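Local coordinates for arginine decarboxylase, A207R protein (PDB 2NVA) that catalyses the pyridoxal 5'-phosphate-dependent decarboxylation of arginine to agmatine in a chlorella virus, at residues 173-178 against 209-214; 253-258 against 351-356; 322-327 against 360-365. All blocks are in the same frame, centred on the assembly; numbering follows the deposited sequence.

Contact 1: residues 173-178 against 209-214. With PL2 ((4-{[(4-{[amino(imino)methyl]amino}butyl)amino]methyl}-5-hydroxy-6-methylpyridin-3-yl)methyl dihydrogen phosphate), chain I.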
# COMPACT_ATOMS: atom_id res chain seq x y z
N ILE A 173 -26.54 -1.08 18.87
CA ILE A 173 -25.49 -0.05 18.95
C ILE A 173 -24.15 -0.76 18.82
O ILE A 173 -23.95 -1.83 19.41
CB ILE A 173 -25.54 0.73 20.32
CG1 ILE A 173 -26.93 1.32 20.59
CG2 ILE A 173 -24.44 1.80 20.40
CD1 ILE A 173 -27.41 2.40 19.60
N SER A 174 -23.25 -0.16 18.06
CA SER A 174 -21.88 -0.66 17.94
C SER A 174 -20.86 0.45 18.21
O SER A 174 -21.20 1.64 18.23
CB SER A 174 -21.64 -1.24 16.55
OG SER A 174 -21.54 -0.21 15.59
N PHE A 175 -19.62 0.05 18.41
CA PHE A 175 -18.51 0.98 18.50
C PHE A 175 -17.27 0.21 18.07
O PHE A 175 -17.28 -1.02 18.05
CB PHE A 175 -18.34 1.50 19.94
CG PHE A 175 -18.10 0.42 20.98
CD1 PHE A 175 -16.81 -0.08 21.21
CD2 PHE A 175 -19.16 -0.10 21.74
CE1 PHE A 175 -16.58 -1.08 22.17
CE2 PHE A 175 -18.93 -1.09 22.71
CZ PHE A 175 -17.63 -1.58 22.92
N HIS A 176 -16.23 0.94 17.72
CA HIS A 176 -14.91 0.34 17.59
C HIS A 176 -13.94 1.29 18.26
O HIS A 176 -13.82 2.45 17.86
CB HIS A 176 -14.54 0.14 16.12
CG HIS A 176 -13.44 -0.85 15.92
ND1 HIS A 176 -12.32 -0.88 16.72
CD2 HIS A 176 -13.29 -1.86 15.02
CE1 HIS A 176 -11.51 -1.85 16.31
NE2 HIS A 176 -12.08 -2.45 15.28
N VAL A 177 -13.28 0.82 19.32
CA VAL A 177 -12.38 1.68 20.09
C VAL A 177 -11.12 2.03 19.31
O VAL A 177 -10.42 3.00 19.65
CB VAL A 177 -12.00 1.06 21.46
CG1 VAL A 177 -13.24 0.79 22.27
CG2 VAL A 177 -11.15 -0.21 21.27
N GLY A 178 -10.82 1.26 18.27
CA GLY A 178 -9.58 1.42 17.53
C GLY A 178 -8.93 0.07 17.31
O GLY A 178 -9.12 -0.85 18.11
N TYR A 209 -31.79 -4.79 20.45
CA TYR A 209 -31.42 -6.00 21.19
C TYR A 209 -29.98 -6.42 20.95
O TYR A 209 -29.55 -7.43 21.50
CB TYR A 209 -32.38 -7.17 20.86
CG TYR A 209 -32.53 -7.47 19.38
CD1 TYR A 209 -31.78 -8.47 18.77
CD2 TYR A 209 -33.43 -6.73 18.60
CE1 TYR A 209 -31.94 -8.74 17.40
CE2 TYR A 209 -33.58 -6.99 17.25
CZ TYR A 209 -32.84 -7.99 16.66
OH TYR A 209 -33.02 -8.23 15.30
N ILE A 210 -29.23 -5.68 20.13
CA ILE A 210 -27.84 -6.08 19.84
C ILE A 210 -26.83 -5.07 20.38
O ILE A 210 -26.98 -3.87 20.15
CB ILE A 210 -27.60 -6.29 18.32
CG1 ILE A 210 -28.39 -7.51 17.81
CG2 ILE A 210 -26.09 -6.44 18.01
CD1 ILE A 210 -28.09 -7.90 16.36
N LEU A 211 -25.83 -5.56 21.11
CA LEU A 211 -24.66 -4.77 21.42
C LEU A 211 -23.53 -5.33 20.57
O LEU A 211 -23.31 -6.54 20.56
CB LEU A 211 -24.29 -4.85 22.90
CG LEU A 211 -22.91 -4.29 23.29
CD1 LEU A 211 -22.88 -2.76 23.12
CD2 LEU A 211 -22.51 -4.69 24.71
N ASP A 212 -22.84 -4.46 19.84
CA ASP A 212 -21.74 -4.89 19.00
C ASP A 212 -20.48 -4.19 19.53
O ASP A 212 -20.36 -2.97 19.41
CB ASP A 212 -22.03 -4.49 17.55
CG ASP A 212 -20.91 -4.84 16.57
OD1 ASP A 212 -19.78 -5.21 16.98
OD2 ASP A 212 -21.18 -4.70 15.35
N ILE A 213 -19.56 -4.95 20.12
CA ILE A 213 -18.40 -4.32 20.77
C ILE A 213 -17.21 -4.12 19.81
O ILE A 213 -16.11 -3.76 20.25
CB ILE A 213 -17.93 -5.10 22.03
CG1 ILE A 213 -17.51 -6.52 21.65
CG2 ILE A 213 -19.03 -5.08 23.12
CD1 ILE A 213 -16.64 -7.23 22.72
N GLY A 214 -17.43 -4.35 18.51
CA GLY A 214 -16.41 -4.05 17.49
C GLY A 214 -15.17 -4.93 17.60
O GLY A 214 -15.27 -6.06 18.07
N1 PL2 I . -14.74 -4.04 12.60
C2 PL2 I . -14.63 -2.89 11.92
C2A PL2 I . -15.89 -2.12 11.49
C3 PL2 I . -13.35 -2.41 11.62
O3 PL2 I . -13.26 -1.24 10.94
C4 PL2 I . -12.19 -3.11 12.01
C4A PL2 I . -10.74 -2.61 11.69
C5 PL2 I . -12.39 -4.30 12.73
C6 PL2 I . -13.67 -4.74 13.00
P PL2 I . -9.22 -5.63 14.61
N PL2 I . -10.66 -1.14 11.53
CA PL2 I . -9.69 -0.77 10.49
CG PL2 I . -7.27 -0.85 9.77
OP2 PL2 I . -8.11 -4.75 15.37
OP3 PL2 I . -8.44 -6.43 13.43
OP1 PL2 I . -9.94 -6.54 15.54
OP4 PL2 I . -10.17 -4.52 13.92
C5M PL2 I . -11.19 -5.14 13.22
CB PL2 I . -8.29 -1.34 10.80
CD PL2 I . -5.86 -1.39 10.09
NE PL2 I . -4.98 -0.94 8.99
CZ PL2 I . -3.75 -1.41 8.72
NH2 PL2 I . -3.08 -0.91 7.65
NH1 PL2 I . -3.19 -2.36 9.48
O HOH W 1 -14.15 -1.80 20.18

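Contact 2: residues 253-258 against 351-356. With PL2 ((4-{[(4-{[amino(imino)methyl]amino}butyl)amino]methyl}-5-hydroxy-6-methylpyridin-3-yl)methyl dihydrogen phosphate), chain I.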
# COMPACT_ATOMS: atom_id res chain seq x y z
N PRO A 253 -14.06 -9.10 15.65
CA PRO A 253 -12.61 -9.25 15.75
C PRO A 253 -11.98 -9.58 14.40
O PRO A 253 -12.52 -10.39 13.65
CB PRO A 253 -12.44 -10.44 16.71
CG PRO A 253 -13.68 -11.25 16.52
CD PRO A 253 -14.79 -10.25 16.23
N GLY A 254 -10.83 -8.97 14.12
CA GLY A 254 -10.04 -9.34 12.95
C GLY A 254 -8.75 -9.97 13.43
O GLY A 254 -8.56 -11.19 13.33
N ARG A 255 -7.88 -9.14 13.99
CA ARG A 255 -6.53 -9.57 14.38
C ARG A 255 -6.50 -10.66 15.46
O ARG A 255 -5.52 -11.40 15.55
CB ARG A 255 -5.65 -8.38 14.78
CG ARG A 255 -6.05 -7.74 16.12
CD ARG A 255 -5.15 -6.58 16.50
NE ARG A 255 -5.31 -5.43 15.59
CZ ARG A 255 -4.36 -4.99 14.76
NH1 ARG A 255 -3.18 -5.60 14.69
NH2 ARG A 255 -4.60 -3.94 13.98
N PHE A 256 -7.54 -10.75 16.30
CA PHE A 256 -7.57 -11.78 17.34
C PHE A 256 -7.37 -13.17 16.73
O PHE A 256 -6.59 -13.97 17.26
CB PHE A 256 -8.87 -11.74 18.16
CG PHE A 256 -8.89 -12.71 19.32
CD1 PHE A 256 -8.49 -12.31 20.59
CD2 PHE A 256 -9.30 -14.04 19.13
CE1 PHE A 256 -8.50 -13.22 21.67
CE2 PHE A 256 -9.31 -14.96 20.20
CZ PHE A 256 -8.91 -14.55 21.46
N PHE A 257 -8.05 -13.44 15.63
CA PHE A 257 -7.94 -14.74 14.95
C PHE A 257 -6.85 -14.80 13.89
O PHE A 257 -6.22 -15.83 13.71
CB PHE A 257 -9.28 -15.15 14.35
CG PHE A 257 -10.37 -15.32 15.36
CD1 PHE A 257 -10.30 -16.34 16.30
CD2 PHE A 257 -11.45 -14.46 15.39
CE1 PHE A 257 -11.30 -16.50 17.27
CE2 PHE A 257 -12.46 -14.60 16.35
CZ PHE A 257 -12.38 -15.64 17.29
N ALA A 258 -6.66 -13.69 13.18
CA ALA A 258 -5.78 -13.69 12.00
C ALA A 258 -4.29 -13.58 12.35
O ALA A 258 -3.45 -14.11 11.63
CB ALA A 258 -6.19 -12.58 11.03
N GLY A 351 -0.17 -12.85 10.24
CA GLY A 351 -1.42 -13.11 9.55
C GLY A 351 -2.44 -11.97 9.53
O GLY A 351 -3.44 -12.06 8.84
N ALA A 352 -2.18 -10.89 10.28
CA ALA A 352 -3.15 -9.80 10.41
C ALA A 352 -2.72 -8.54 9.67
O ALA A 352 -1.69 -7.97 10.01
CB ALA A 352 -3.38 -9.50 11.88
N TYR A 353 -3.50 -8.15 8.65
CA TYR A 353 -3.22 -6.96 7.84
C TYR A 353 -1.85 -7.11 7.18
O TYR A 353 -1.04 -6.17 7.19
CB TYR A 353 -3.31 -5.67 8.69
CG TYR A 353 -4.65 -5.54 9.36
CD1 TYR A 353 -5.80 -5.27 8.61
CD2 TYR A 353 -4.78 -5.72 10.74
CE1 TYR A 353 -7.04 -5.17 9.21
CE2 TYR A 353 -6.03 -5.61 11.35
CZ TYR A 353 -7.16 -5.35 10.57
OH TYR A 353 -8.40 -5.26 11.16
N THR A 354 -1.60 -8.29 6.60
CA THR A 354 -0.33 -8.58 5.96
C THR A 354 -0.56 -8.89 4.48
O THR A 354 -0.39 -8.00 3.62
CB THR A 354 0.42 -9.72 6.68
OG1 THR A 354 -0.42 -10.88 6.76
CG2 THR A 354 0.78 -9.28 8.09
N ASN A 355 -1.00 -10.12 4.18
CA ASN A 355 -1.26 -10.51 2.79
C ASN A 355 -2.35 -9.68 2.10
O ASN A 355 -2.28 -9.47 0.90
CB ASN A 355 -1.56 -12.01 2.67
CG ASN A 355 -2.57 -12.50 3.70
OD1 ASN A 355 -2.25 -12.63 4.89
ND2 ASN A 355 -3.78 -12.82 3.24
N VAL A 356 -3.35 -9.22 2.85
CA VAL A 356 -4.46 -8.44 2.25
C VAL A 356 -4.00 -7.09 1.70
O VAL A 356 -4.70 -6.47 0.89
CB VAL A 356 -5.62 -8.20 3.25
CG1 VAL A 356 -6.35 -9.51 3.55
CG2 VAL A 356 -5.10 -7.54 4.55
N1 PL2 I . -14.74 -4.04 12.60
C2 PL2 I . -14.63 -2.89 11.92
C2A PL2 I . -15.89 -2.12 11.49
C3 PL2 I . -13.35 -2.41 11.62
O3 PL2 I . -13.26 -1.24 10.94
C4 PL2 I . -12.19 -3.11 12.01
C4A PL2 I . -10.74 -2.61 11.69
C5 PL2 I . -12.39 -4.30 12.73
C6 PL2 I . -13.67 -4.74 13.00
P PL2 I . -9.22 -5.63 14.61
N PL2 I . -10.66 -1.14 11.53
CA PL2 I . -9.69 -0.77 10.49
CG PL2 I . -7.27 -0.85 9.77
OP2 PL2 I . -8.11 -4.75 15.37
OP3 PL2 I . -8.44 -6.43 13.43
OP1 PL2 I . -9.94 -6.54 15.54
OP4 PL2 I . -10.17 -4.52 13.92
C5M PL2 I . -11.19 -5.14 13.22
CB PL2 I . -8.29 -1.34 10.80
CD PL2 I . -5.86 -1.39 10.09
NE PL2 I . -4.98 -0.94 8.99
CZ PL2 I . -3.75 -1.41 8.72
NH2 PL2 I . -3.08 -0.91 7.65
NH1 PL2 I . -3.19 -2.36 9.48

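Contact 3: residues 322-327 against 360-365. With PL2 ((4-{[(4-{[amino(imino)methyl]amino}butyl)amino]methyl}-5-hydroxy-6-methylpyridin-3-yl)methyl dihydrogen phosphate), chain J.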
# COMPACT_ATOMS: atom_id res chain seq x y z
N CYS A 322 12.56 -5.09 -0.85
CA CYS A 322 13.15 -5.22 -2.19
C CYS A 322 12.89 -4.05 -3.13
O CYS A 322 13.48 -4.00 -4.21
CB CYS A 322 12.72 -6.54 -2.86
SG CYS A 322 10.94 -6.77 -2.90
N THR A 323 12.00 -3.11 -2.77
CA THR A 323 11.64 -2.03 -3.71
C THR A 323 12.68 -0.91 -3.77
O THR A 323 13.59 -0.82 -2.93
CB THR A 323 10.24 -1.39 -3.43
OG1 THR A 323 10.31 -0.56 -2.26
CG2 THR A 323 9.15 -2.48 -3.25
N CYS A 324 12.51 -0.06 -4.79
CA CYS A 324 13.30 1.16 -5.05
C CYS A 324 13.27 2.22 -3.95
O CYS A 324 14.14 3.10 -3.88
CB CYS A 324 12.75 1.82 -6.34
SG CYS A 324 10.91 2.17 -6.25
N ASP A 325 12.25 2.16 -3.10
CA ASP A 325 11.89 3.26 -2.21
C ASP A 325 12.64 3.24 -0.88
O ASP A 325 12.79 2.18 -0.27
CB ASP A 325 10.38 3.18 -1.96
CG ASP A 325 9.80 4.42 -1.37
OD1 ASP A 325 10.44 5.11 -0.54
OD2 ASP A 325 8.64 4.74 -1.73
N GLY A 326 13.10 4.40 -0.42
CA GLY A 326 13.81 4.51 0.86
C GLY A 326 12.92 4.31 2.08
O GLY A 326 13.43 4.05 3.18
N VAL A 327 11.61 4.44 1.90
CA VAL A 327 10.64 4.21 3.00
C VAL A 327 10.48 2.71 3.31
O VAL A 327 10.06 2.32 4.42
CB VAL A 327 9.26 4.85 2.69
CG1 VAL A 327 8.41 3.92 1.85
CG2 VAL A 327 8.53 5.22 3.99
N SER A 360 1.70 -4.75 -6.22
CA SER A 360 2.67 -5.19 -7.20
C SER A 360 3.65 -4.08 -7.57
O SER A 360 4.25 -4.11 -8.65
CB SER A 360 1.98 -5.76 -8.45
OG SER A 360 1.10 -4.83 -9.05
N PHE A 361 3.82 -3.11 -6.67
CA PHE A 361 4.75 -1.99 -6.89
C PHE A 361 6.15 -2.54 -7.23
O PHE A 361 6.62 -3.47 -6.59
CB PHE A 361 4.80 -1.09 -5.65
CG PHE A 361 5.59 0.19 -5.85
CD1 PHE A 361 5.41 0.99 -6.99
CD2 PHE A 361 6.49 0.62 -4.87
CE1 PHE A 361 6.13 2.19 -7.15
CE2 PHE A 361 7.22 1.80 -5.03
CZ PHE A 361 7.04 2.59 -6.17
N ASN A 362 6.78 -1.95 -8.25
CA ASN A 362 8.10 -2.37 -8.75
C ASN A 362 8.11 -3.76 -9.43
O ASN A 362 9.17 -4.22 -9.85
CB ASN A 362 9.15 -2.36 -7.63
CG ASN A 362 9.69 -0.98 -7.33
OD1 ASN A 362 8.94 0.01 -7.28
ND2 ASN A 362 10.99 -0.91 -7.10
N GLY A 363 6.96 -4.40 -9.53
CA GLY A 363 6.88 -5.74 -10.12
C GLY A 363 7.15 -6.84 -9.10
O GLY A 363 7.34 -7.99 -9.47
N PHE A 364 7.20 -6.48 -7.82
CA PHE A 364 7.34 -7.49 -6.75
C PHE A 364 5.97 -7.81 -6.16
O PHE A 364 4.95 -7.58 -6.81
CB PHE A 364 8.33 -7.01 -5.68
CG PHE A 364 9.70 -6.75 -6.21
CD1 PHE A 364 10.48 -7.79 -6.73
CD2 PHE A 364 10.22 -5.46 -6.22
CE1 PHE A 364 11.76 -7.56 -7.22
CE2 PHE A 364 11.51 -5.21 -6.73
CZ PHE A 364 12.28 -6.25 -7.22
N GLY A 365 5.92 -8.33 -4.93
CA GLY A 365 4.63 -8.57 -4.28
C GLY A 365 4.09 -9.98 -4.40
O GLY A 365 3.08 -10.30 -3.78
N1 PL2 J . 15.25 5.19 -11.32
C2 PL2 J . 15.37 4.56 -10.14
C2A PL2 J . 16.55 3.59 -9.94
C3 PL2 J . 14.45 4.82 -9.12
O3 PL2 J . 14.60 4.19 -7.92
C4 PL2 J . 13.38 5.73 -9.34
C4A PL2 J . 12.30 6.08 -8.29
C5 PL2 J . 13.32 6.35 -10.61
C6 PL2 J . 14.27 6.06 -11.58
P PL2 J . 11.05 9.56 -10.56
N PL2 J . 12.75 5.86 -6.91
CA PL2 J . 11.67 5.18 -6.14
CG PL2 J . 9.51 5.68 -4.90
OP2 PL2 J . 10.84 10.61 -9.40
OP3 PL2 J . 9.59 8.92 -10.84
OP1 PL2 J . 11.55 10.19 -11.80
OP4 PL2 J . 11.99 8.36 -10.00
C5M PL2 J . 12.20 7.36 -10.93
CB PL2 J . 10.34 5.98 -6.16
CD PL2 J . 8.26 6.56 -4.83
NE PL2 J . 7.34 5.95 -3.85
CZ PL2 J . 6.06 6.28 -3.73
NH2 PL2 J . 5.29 5.65 -2.83
NH1 PL2 J . 5.52 7.23 -4.50

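Contact 1: residues 173-178 against 209-214
Ile173 and Ser174 pair in parallel with Leu211 and Asp212, the segments running within 9° of each other. Ile173 bonds with both backbone polar atoms: its N donates to Ile210 O, and its O receives Asp212 N at 2.9 Å. Two residues on, Phe175 N donates a longer hydrogen bond, 3.3 Å, to Asp212 O. Ser174 and Asp212 face the same side of the sheet, with their CB atoms 3.4 Å apart. With CG set between its own N and carbonyl carbon (chi1 59°), the Phe175 ring comes alongside Ile213. Ile213 CA lies over a face, 4.0 Å from the ring centroid, a CH-pi contact, while Phe175 CZ meets Ile213 CB at 3.6 Å. One water bridges Val177 N and Ile213 O, and an Asx turn joins Asp212 OD1 to Gly214 N. His176 ND1 accepts from Gly178 N, which fixes the rotation of the imidazole and leaves NE2 to donate to OP4 of the agmatine-cofactor adduct, 3.1 Å away; His176 CD2 lies 3.4 Å from its C4. Helix 184-204 connects the two strands and packs on Phe175, completing a beta-alpha-beta unit of the TIM barrel, whose loops after the strands carry the pyridoxal phosphate site.

Contact 2: residues 253-258 against 351-356
Phosphate oxygen OP3 of the agmatine-cofactor adduct is gripped from both segments: Tyr353 OH donates to it at 2.6 Å and Arg255 N at 2.8 Å. Two further oxygens are held from the 253-258 side, OP1 by Gly254 N at 3.0 Å and OP2 by Arg255 NE at 2.9 Å. Two of these donors are backbone amides at the start of helix 255-258, so the positive end of the helix and the arginine together would favour a charged phosphate. Arg255 gets there by a first torsion of 70° and a bend at chi3, which turn NE toward OP2. Tyr353 CE2 lies over a face of the guanidinium, 3.4 Å from Arg255 NH2, the side chains crossing at about a right angle with guanidinium and ring planes 42° apart. The same NH2 bonds Ser179 and makes a salt bridge with Glu296; these two, with OP2 on NE, fix the rotation of the guanidinium. The phenol ring also meets the agmatine chain, whose CD sits over the centre of one face. Behind the polar layer the packing is small and close. Ala352 CB rests against Arg255 CB at 3.8 Å, and Gly351 CA brings a C-H to Ala258 O at 3.1 Å. Inside the helical turn, Gly254 O accepts from both Phe257 N and Ala258 N. Phe361 of the second subunit packs on Tyr353. This is part of the phosphate-binding site of the TIM-barrel decarboxylase, to which Ser179 and Gly216 also contribute, with a tyrosine added from the loop before strand 367-371.

Contact 3: residues 322-327 against 360-365
Cys322 and Phe364 form the tight part of this contact. The thiol sits over one face of the ring, with SG 3.8 Å from the centroid, a sulfur-aromatic contact, and Cys322 CB stands almost on the ring normal, 8° off it. SG, standing between the backbone N and carbonyl carbon (chi1 54°), comes 3.5 Å from Phe364 CG, while Cys322 O approaches Phe364 CE2 at 3.4 Å. On the opposite face of the same ring lies Asn362 O. The packing slackens at Thr323, whose CG2 comes no nearer to Phe364 than 4.3 Å, at CD2. Phe364 itself remains partly exposed, as do Gly326 and Val327 at the far end of the first loop, which lie clear of the other segment. Cys324 SG, modelled in two conformers, meets Phe361 only doubtfully. Asp325 looks instead to the ligand held mainly by the second subunit: OD2 accepts from NE of the agmatine moiety at 2.8 Å and also bonds Tyr287. Its other oxygen, OD1, takes Val327 N from above the carboxylate plane at 2.8 Å, an Asx turn that steadies the acid. Lys148 of the second subunit reaches Thr323 O and Asp325 O, while Phe361 and Asn362 pack on Lys48 of that subunit, its pyridoxal phosphate-binding lysine. Two loops of one chain thus finish the substrate end of the partner's active site, the shared dimer-interface site of this decarboxylase family.

How the contacts relate
All three contacts are largely buried, but in different settings. Contact 1 lies within the barrel sheet and is built chiefly of backbone hydrogen bonds and apolar packing. Contact 2, nearest the centre of the chain, joins the barrel to the loop before strand 367-371 without a hydrogen bond between its segments; both bond the phosphate instead. Contact 3 uses the same loop farther along with a second loop, and sulfur-aromatic packing replaces strand pairing. Contacts 2 and 3 both touch the second subunit; contact 1 does not. Contacts 1 and 2 meet the same adduct; contact 3, its centre about 38 Å from that of contact 1, meets the other copy, so each active site draws on both subunits.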